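Local coordinates for ABC-type amino acid transport system, permease component (Caldanaerobacter subterraneus subsp. tengcongensis MB4, PDB 4YMU), which probably forms the membrane-spanning part of an ABC importer that carries amino acids into the cell, and binds arginine in its transmembrane domain, at residues E60-T65 against L95-S100; T65-Q70 against L157-I162. All coordinates share one frame; numbering follows the deposited sequence.

Contact 1: E60-T65 against L95-S100; sequences EVIRGT and LAINSS. With ARG (arginine), chain I.
Ile62, on the last turn of helix 49-63, meets helix 87-112 with both branches of its side chain. With chi1 at -66°, CG1 stands beside the backbone N and CG2 anti to it, and CG2 rests on the backbone of the other helix, 3.6 Å from Asn98 CA. CD1 reaches the preceding residue and touches Ile97 CG2 at 3.4 Å, the two isoleucine side chains crossing at about a right angle. The helices come close here, with the CA atoms of Ile62 and Asn98 6.1 Å apart. Asn98 places CG anti to its own N (chi1 -176°), and its amide divides two environments: ND2 sits 4.1 Å from Ile62 CG2, whereas OD1 faces the bound arginine and accepts hydrogen bonds from both NE (2.8 Å) and NH1 (3.0 Å) of the ligand. A leucine in place of Asn98 would probably leave the guanidinium without this acceptor and set the ligand's side chain freer to turn. Both helices belong to the transmembrane core of a HisMQ-type ABC permease; helix 87-112 brings Asn98 and Ser99 to the arginine pocket, and Ile62 packs behind Asn98. Ser99, which also lines the pocket, bonds through OG to Glu152, itself hydrogen-bonded to the arginine, and can help to position that carboxylate. Arg63 follows Ile62 along the chain; its side chain runs beside helix 87-112 against Ala101, Tyr102 and Glu105, while its carbonyl oxygen accepts a bond from Lys158 of the second subunit. Gly64 is the first residue to leave helical geometry, although its N still donates to Glu60 O at 2.8 Å. Thr65 then carries the chain toward helix 67-75, its side chain packing on Gln70 and on Ala193 of the second subunit.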
loop_
_atom_site.group_PDB
_atom_site.type_symbol
_atom_site.label_atom_id
_atom_site.label_comp_id
_atom_site.label_asym_id
_atom_site.label_seq_id
_atom_site.Cartn_x
_atom_site.Cartn_y
_atom_site.Cartn_z
ATOM N N GLU C 60 13.283 -0.252 21.128
ATOM C CA GLU C 60 12.046 -0.773 21.686
ATOM C C GLU C 60 11.702 -0.085 23.001
ATOM O O GLU C 60 10.585 0.404 23.196
ATOM C CB GLU C 60 12.218 -2.278 21.910
ATOM C CG GLU C 60 10.937 -3.085 22.020
ATOM C CD GLU C 60 11.172 -4.576 21.819
ATOM O OE1 GLU C 60 12.339 -5.019 21.948
ATOM O OE2 GLU C 60 10.192 -5.305 21.542
ATOM N N VAL C 61 12.695 -0.003 23.883
ATOM C CA VAL C 61 12.502 0.566 25.211
ATOM C C VAL C 61 12.148 2.037 25.110
ATOM O O VAL C 61 11.213 2.490 25.755
ATOM C CB VAL C 61 13.724 0.345 26.123
ATOM C CG1 VAL C 61 13.671 1.284 27.310
ATOM C CG2 VAL C 61 13.767 -1.103 26.591
ATOM N N ILE C 62 12.895 2.780 24.301
ATOM C CA ILE C 62 12.635 4.209 24.160
ATOM C C ILE C 62 11.279 4.539 23.523
ATOM O O ILE C 62 10.577 5.450 23.976
ATOM C CB ILE C 62 13.781 4.895 23.436
ATOM C CG1 ILE C 62 15.018 4.824 24.322
ATOM C CG2 ILE C 62 13.441 6.341 23.141
ATOM C CD1 ILE C 62 16.208 5.308 23.655
ATOM N N ARG C 63 10.890 3.791 22.494
ATOM C CA ARG C 63 9.616 4.063 21.856
ATOM C C ARG C 63 8.465 3.539 22.702
ATOM O O ARG C 63 7.346 4.069 22.643
ATOM C CB ARG C 63 9.580 3.441 20.457
ATOM C CG ARG C 63 10.628 3.999 19.503
ATOM C CD ARG C 63 10.545 3.336 18.140
ATOM N NE ARG C 63 9.278 3.598 17.471
ATOM C CZ ARG C 63 8.488 2.639 17.000
ATOM N NH1 ARG C 63 8.852 1.370 17.143
ATOM N NH2 ARG C 63 7.336 2.947 16.406
ATOM N N GLY C 64 8.744 2.520 23.511
ATOM C CA GLY C 64 7.693 1.878 24.280
ATOM C C GLY C 64 7.501 2.498 25.648
ATOM O O GLY C 64 6.794 1.937 26.501
ATOM N N THR C 65 8.087 3.683 25.837
ATOM C CA THR C 65 8.162 4.321 27.149
ATOM C C THR C 65 8.009 5.856 27.028
ATOM O O THR C 65 8.507 6.460 26.078
ATOM C CB THR C 65 9.497 3.890 27.820
ATOM O OG1 THR C 65 9.282 3.577 29.196
ATOM C CG2 THR C 65 10.593 4.918 27.637
ATOM N N LEU C 95 15.019 14.674 24.356
ATOM C CA LEU C 95 14.389 14.768 23.052
ATOM C C LEU C 95 15.241 14.106 21.961
ATOM O O LEU C 95 14.718 13.369 21.136
ATOM C CB LEU C 95 14.139 16.229 22.692
ATOM C CG LEU C 95 13.082 16.966 23.496
ATOM C CD1 LEU C 95 12.840 18.323 22.881
ATOM C CD2 LEU C 95 11.800 16.168 23.522
ATOM N N ALA C 96 16.546 14.366 21.964
ATOM C CA ALA C 96 17.436 13.757 20.984
ATOM C C ALA C 96 17.460 12.238 21.108
ATOM O O ALA C 96 17.577 11.536 20.108
ATOM C CB ALA C 96 18.839 14.325 21.076
ATOM N N ILE C 97 17.383 11.726 22.331
ATOM C CA ILE C 97 17.383 10.274 22.521
ATOM C C ILE C 97 16.069 9.667 22.006
ATOM O O ILE C 97 16.068 8.716 21.185
ATOM C CB ILE C 97 17.659 9.900 23.997
ATOM C CG1 ILE C 97 19.166 9.947 24.293
ATOM C CG2 ILE C 97 17.111 8.538 24.340
ATOM C CD1 ILE C 97 19.483 10.133 25.794
ATOM N N ASN C 98 14.955 10.230 22.473
ATOM C CA ASN C 98 13.629 9.791 22.039
ATOM C C ASN C 98 13.545 9.759 20.495
ATOM O O ASN C 98 13.235 8.720 19.858
ATOM C CB ASN C 98 12.588 10.735 22.650
ATOM C CG ASN C 98 11.157 10.320 22.356
ATOM O OD1 ASN C 98 10.492 10.919 21.511
ATOM N ND2 ASN C 98 10.672 9.298 23.054
ATOM N N SER C 99 13.900 10.898 19.911
ATOM C CA SER C 99 13.931 11.063 18.481
ATOM C C SER C 99 14.882 10.066 17.851
ATOM O O SER C 99 14.636 9.617 16.749
ATOM C CB SER C 99 14.341 12.481 18.089
ATOM O OG SER C 99 14.285 12.635 16.676
ATOM N N SER C 100 15.971 9.724 18.532
ATOM C CA SER C 100 16.932 8.801 17.932
ATOM C C SER C 100 16.249 7.460 17.708
ATOM O O SER C 100 16.409 6.834 16.651
ATOM C CB SER C 100 18.173 8.610 18.803
ATOM O OG SER C 100 17.922 7.680 19.840
HETATM N N ARG I . 4.329 11.684 23.414
HETATM C CA ARG I . 4.533 10.275 23.075
HETATM C C ARG I . 5.479 9.585 24.044
HETATM O O ARG I . 5.635 8.358 23.998
HETATM C CB ARG I . 5.098 10.123 21.666
HETATM C CG ARG I . 6.524 10.577 21.501
HETATM C CD ARG I . 6.887 10.584 20.025
HETATM N NE ARG I . 8.309 10.806 19.799
HETATM C CZ ARG I . 8.845 11.059 18.613
HETATM N NH1 ARG I . 10.154 11.247 18.503
HETATM N NH2 ARG I . 8.070 11.132 17.536
HETATM O OXT ARG I . 6.119 10.245 24.863
#

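Contact 2: T65-Q70 against L157-I162; sequences TPLLVQ and LKESAI. With ARG (arginine), chain I; ARG (arginine), chain J.
Glu159 OE2 takes the alpha-amino groups of two bound arginines, 2.9 Å from N of the chain I ligand and 2.7 Å from N of the chain J ligand, while OE1 lies 3.6 Å from Leu67 CD1. OE1 also receives a weak second bond from the chain I amino group. The glutamate chain bends at chi2 (-66°), which turns the carboxylate toward the ligands. Across the pocket, Leu67 N, in the first turn of helix 67-75, donates to the chain I carboxylate oxygen OXT at 2.8 Å, a fairly straight bond (N-H...O 162°). Beneath these polar groups the packing is apolar. Leu67 CD1 meets Ile162 CG2 at 3.9 Å, the two side chains running past each other in opposite directions, and Ile162 CD1 presses on Leu68 CG at 3.4 Å. Lys158 NZ makes a weak bond to the carboxylate of the chain J arginine and donates to the carbonyl oxygen of Arg63 of the second subunit. Helix 67-75 thus offers a backbone N-H at its N-terminal end, and helix 129-160 a carboxylate, to opposite charges of one amino acid. Such pairing would probably favour a free zwitterionic amino acid, and the Glu159 carboxylate, bonded to both amino groups, probably couples the two ligand sites of the dimer.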
loop_
_atom_site.group_PDB
_atom_site.type_symbol
_atom_site.label_atom_id
_atom_site.label_comp_id
_atom_site.label_asym_id
_atom_site.label_seq_id
_atom_site.Cartn_x
_atom_site.Cartn_y
_atom_site.Cartn_z
ATOM N N THR C 65 8.087 3.683 25.837
ATOM C CA THR C 65 8.162 4.321 27.149
ATOM C C THR C 65 8.009 5.856 27.028
ATOM O O THR C 65 8.507 6.460 26.078
ATOM C CB THR C 65 9.497 3.890 27.820
ATOM O OG1 THR C 65 9.282 3.577 29.196
ATOM C CG2 THR C 65 10.593 4.918 27.637
ATOM N N PRO C 66 7.288 6.493 27.967
ATOM C CA PRO C 66 6.929 7.913 27.792
ATOM C C PRO C 66 8.115 8.888 27.753
ATOM O O PRO C 66 9.109 8.703 28.480
ATOM C CB PRO C 66 6.040 8.207 29.012
ATOM C CG PRO C 66 5.516 6.878 29.436
ATOM C CD PRO C 66 6.653 5.922 29.168
ATOM N N LEU C 67 8.007 9.904 26.894
ATOM C CA LEU C 67 9.024 10.953 26.780
ATOM C C LEU C 67 9.209 11.671 28.129
ATOM O O LEU C 67 10.325 12.015 28.494
ATOM C CB LEU C 67 8.606 11.982 25.726
ATOM C CG LEU C 67 9.634 12.800 24.928
ATOM C CD1 LEU C 67 9.143 14.226 24.723
ATOM C CD2 LEU C 67 11.043 12.774 25.484
ATOM N N LEU C 68 8.107 11.921 28.837
ATOM C CA LEU C 68 8.141 12.612 30.128
ATOM C C LEU C 68 9.076 11.873 31.066
ATOM O O LEU C 68 10.028 12.464 31.616
ATOM C CB LEU C 68 6.745 12.660 30.758
ATOM C CG LEU C 68 6.284 13.877 31.576
ATOM C CD1 LEU C 68 5.316 13.455 32.669
ATOM C CD2 LEU C 68 7.436 14.698 32.148
ATOM N N VAL C 69 8.817 10.575 31.222
ATOM C CA VAL C 69 9.617 9.744 32.108
ATOM C C VAL C 69 11.111 9.807 31.770
ATOM O O VAL C 69 11.944 9.856 32.665
ATOM C CB VAL C 69 9.079 8.299 32.171
ATOM C CG1 VAL C 69 10.034 7.374 32.890
ATOM C CG2 VAL C 69 7.701 8.278 32.825
ATOM N N GLN C 70 11.442 9.903 30.491
ATOM C CA GLN C 70 12.839 10.013 30.071
ATOM C C GLN C 70 13.420 11.368 30.470
ATOM O O GLN C 70 14.567 11.450 30.943
ATOM C CB GLN C 70 12.964 9.802 28.559
ATOM C CG GLN C 70 12.609 8.390 28.102
ATOM C CD GLN C 70 12.240 8.286 26.608
ATOM O OE1 GLN C 70 11.427 7.448 26.218
ATOM N NE2 GLN C 70 12.834 9.139 25.780
ATOM N N LEU C 157 8.139 19.366 17.548
ATOM C CA LEU C 157 7.799 20.728 17.963
ATOM C C LEU C 157 6.754 20.650 19.055
ATOM O O LEU C 157 6.904 21.241 20.126
ATOM C CB LEU C 157 7.248 21.546 16.795
ATOM C CG LEU C 157 8.292 22.091 15.818
ATOM C CD1 LEU C 157 7.635 22.969 14.769
ATOM C CD2 LEU C 157 9.374 22.868 16.562
ATOM N N LYS C 158 5.687 19.921 18.778
ATOM C CA LYS C 158 4.675 19.710 19.786
ATOM C C LYS C 158 5.303 19.006 20.990
ATOM O O LYS C 158 5.085 19.402 22.138
ATOM C CB LYS C 158 3.512 18.898 19.213
ATOM C CG LYS C 158 2.770 19.618 18.104
ATOM C CD LYS C 158 1.456 18.923 17.746
ATOM C CE LYS C 158 1.700 17.556 17.105
ATOM N NZ LYS C 158 0.440 16.745 17.019
ATOM N N GLU C 159 6.128 18.000 20.727
ATOM C CA GLU C 159 6.698 17.222 21.816
ATOM C C GLU C 159 7.548 18.043 22.798
ATOM O O GLU C 159 7.539 17.770 23.995
ATOM C CB GLU C 159 7.486 16.026 21.284
ATOM C CG GLU C 159 6.608 14.929 20.684
ATOM C CD GLU C 159 5.720 14.236 21.707
ATOM O OE1 GLU C 159 6.026 14.299 22.910
ATOM O OE2 GLU C 159 4.716 13.610 21.318
ATOM N N SER C 160 8.263 19.040 22.276
ATOM C CA SER C 160 9.240 19.806 23.030
ATOM C C SER C 160 8.578 20.696 24.094
ATOM O O SER C 160 9.226 21.105 25.050
ATOM C CB SER C 160 10.066 20.667 22.085
ATOM O OG SER C 160 9.272 21.726 21.583
ATOM N N ALA C 161 7.285 20.970 23.948
ATOM C CA ALA C 161 6.546 21.746 24.943
ATOM C C ALA C 161 6.692 21.146 26.340
ATOM O O ALA C 161 6.383 21.793 27.341
ATOM C CB ALA C 161 5.079 21.839 24.575
ATOM N N ILE C 162 7.162 19.907 26.407
ATOM C CA ILE C 162 7.236 19.201 27.670
ATOM C C ILE C 162 8.442 19.619 28.525
ATOM O O ILE C 162 8.512 19.284 29.705
ATOM C CB ILE C 162 7.236 17.692 27.454
ATOM C CG1 ILE C 162 6.558 17.004 28.629
ATOM C CG2 ILE C 162 8.657 17.152 27.192
ATOM C CD1 ILE C 162 6.767 15.538 28.596
HETATM N N ARG I . 4.329 11.684 23.414
HETATM C CA ARG I . 4.533 10.275 23.075
HETATM C C ARG I . 5.479 9.585 24.044
HETATM O O ARG I . 5.635 8.358 23.998
HETATM C CB ARG I . 5.098 10.123 21.666
HETATM C CG ARG I . 6.524 10.577 21.501
HETATM C CD ARG I . 6.887 10.584 20.025
HETATM N NE ARG I . 8.309 10.806 19.799
HETATM C CZ ARG I . 8.845 11.059 18.613
HETATM N NH1 ARG I . 10.154 11.247 18.503
HETATM N NH2 ARG I . 8.070 11.132 17.536
HETATM O OXT ARG I . 6.119 10.245 24.863
HETATM N N ARG J . 2.334 14.289 22.423
HETATM C CA ARG J . 1.907 14.774 21.114
HETATM C C ARG J . 1.121 16.073 21.231
HETATM O O ARG J . 0.944 16.777 20.229
HETATM C CB ARG J . 1.050 13.722 20.394
HETATM C CG ARG J . -0.328 13.508 20.998
HETATM C CD ARG J . -1.002 12.316 20.372
HETATM N NE ARG J . -2.407 12.200 20.757
HETATM C CZ ARG J . -3.170 11.144 20.483
HETATM N NH1 ARG J . -2.657 10.112 19.824
HETATM N NH2 ARG J . -4.438 11.119 20.861
HETATM O OXT ARG J . 0.634 16.432 22.313
#

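In the fold
The two contacts lie with their centres 10 Å apart near the centre of the folded chain and share Thr65, where helix 49-63 gives way to helix 67-75. Their segments alternate along the sequence: 60-65 runs into 65-70, then come 95-100 on helix 87-112 and, much later, 157-162 at the end of helix 129-160. Leu95 bridges them, packing on both Leu67 and Ser160. Both reach the same arginine, contact 1 at its guanidinium end and contact 2 at its alpha-amino and carboxylate end, so three helices, 67-75, 87-112 and 129-160, line one pocket, while helix 49-63 packs behind. Both also touch the second subunit, consistent with paired substrate sites at the dimer interface.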